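Local coordinates for protein C alpha-dehydrogenase (Sphingobium sp. SYK-6, PDB 4YAC) that binds NADH as a short-chain dehydrogenase/reductase and probably catalyses the NAD-dependent oxidation of an alcohol to a ketone in lignin beta-aryl ether breakdown, at residues E257-K260 / A261-Q264. Residues are numbered along the deposited sequence; the frame is centred on the assembly and turned at random.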
# COMPACT_ATOMS: atom_id res chain seq x y z
N GLU A 257 1.82 -17.57 -12.17
CA GLU A 257 2.38 -18.63 -11.34
C GLU A 257 3.22 -18.04 -10.21
O GLU A 257 3.20 -18.55 -9.09
CB GLU A 257 3.24 -19.59 -12.19
CG GLU A 257 2.44 -20.45 -13.17
CD GLU A 257 1.30 -21.21 -12.53
OE1 GLU A 257 1.56 -22.02 -11.62
OE2 GLU A 257 0.13 -20.99 -12.93
N GLY A 258 3.95 -16.97 -10.50
CA GLY A 258 4.72 -16.29 -9.48
C GLY A 258 3.82 -15.67 -8.42
O GLY A 258 4.13 -15.70 -7.23
N GLN A 259 2.69 -15.12 -8.86
CA GLN A 259 1.74 -14.49 -7.94
C GLN A 259 1.01 -15.55 -7.11
O GLN A 259 0.70 -15.32 -5.94
CB GLN A 259 0.74 -13.62 -8.71
CG GLN A 259 -0.16 -12.77 -7.82
CD GLN A 259 0.63 -11.86 -6.90
OE1 GLN A 259 1.57 -11.19 -7.32
NE2 GLN A 259 0.25 -11.84 -5.62
N LYS A 260 0.75 -16.71 -7.71
CA LYS A 260 0.12 -17.81 -7.00
C LYS A 260 0.96 -18.23 -5.80
O LYS A 260 0.43 -18.58 -4.74
CB LYS A 260 -0.08 -19.02 -7.92
CG LYS A 260 -1.20 -18.90 -8.93
CD LYS A 260 -1.27 -20.17 -9.76
CE LYS A 260 -2.44 -20.18 -10.72
NZ LYS A 260 -2.56 -21.51 -11.38
N ALA A 261 2.27 -18.22 -5.99
CA ALA A 261 3.21 -18.61 -4.94
C ALA A 261 3.20 -17.58 -3.81
O ALA A 261 3.19 -17.93 -2.63
CB ALA A 261 4.61 -18.76 -5.50
N ARG A 262 3.22 -16.30 -4.19
CA ARG A 262 3.14 -15.22 -3.21
C ARG A 262 1.82 -15.32 -2.44
O ARG A 262 1.80 -15.15 -1.22
CB ARG A 262 3.26 -13.86 -3.90
CG ARG A 262 4.67 -13.53 -4.35
CD ARG A 262 4.77 -12.10 -4.89
NE ARG A 262 4.10 -11.95 -6.18
CZ ARG A 262 4.66 -12.21 -7.35
NH1 ARG A 262 5.92 -12.64 -7.42
NH2 ARG A 262 3.97 -12.03 -8.47
N ASP A 263 0.74 -15.59 -3.16
CA ASP A 263 -0.57 -15.75 -2.53
C ASP A 263 -0.57 -16.93 -1.55
O ASP A 263 -1.09 -16.82 -0.44
CB ASP A 263 -1.66 -15.97 -3.58
CG ASP A 263 -1.82 -14.78 -4.52
OD1 ASP A 263 -1.45 -13.65 -4.15
OD2 ASP A 263 -2.32 -15.00 -5.65
N GLN A 264 -0.01 -18.06 -1.97
CA GLN A 264 -0.03 -19.27 -1.16
C GLN A 264 0.70 -19.06 0.17
O GLN A 264 0.31 -19.63 1.19
CB GLN A 264 0.60 -20.44 -1.92
CG GLN A 264 0.33 -21.80 -1.29
CD GLN A 264 -1.15 -22.11 -1.21
OE1 GLN A 264 -1.88 -21.93 -2.19
NE2 GLN A 264 -1.60 -22.56 -0.05
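Gln259 bridges Arg262 and Asp263, the residues three and four places further along the same helix. Traced outward, its CB lies 3.6 Å from Arg262 NH2, and its CG, anti to the backbone N (chi1 -171°), passes 3.8 Å from Asp263 OD2. The chain then bends at chi2 (56°), which turns the amide so that its oxygen serves one neighbour and its nitrogen the other. OE1 accepts two bonds from Arg262, from NH2 at 2.8 Å and from NE at 2.9 Å. It sits within 1° of the guanidinium plane, yet both donors come from the same face of the amide, well above the carbonyl plane. On the other branch, NE2 donates to Asp263 OD1 at 2.9 Å, meeting the carboxylate from above its plane. Gly258 O lies 3.5 Å above the guanidinium centre, while Arg262 NH1 forms a salt bridge with Glu215. With an alanine here, Arg262 NE and NH2 and Asp263 OD1 would probably lose their shared partner, leaving the guanidinium held by fewer bonds. Gln259 also packs on Phe148 of its own chain and on Ile267 of the second subunit, where Asp263 meets its own counterpart. The backbone bonds, among them Asp263 N to Gln259 O (2.8 Å), follow the i to i+4 pattern of an alpha-helix, here helix 255-271 with i/i+3 and i/i+4 side-chain bridges, the Asp263 side facing the second subunit, after the last strand of the Rossmann-type sheet.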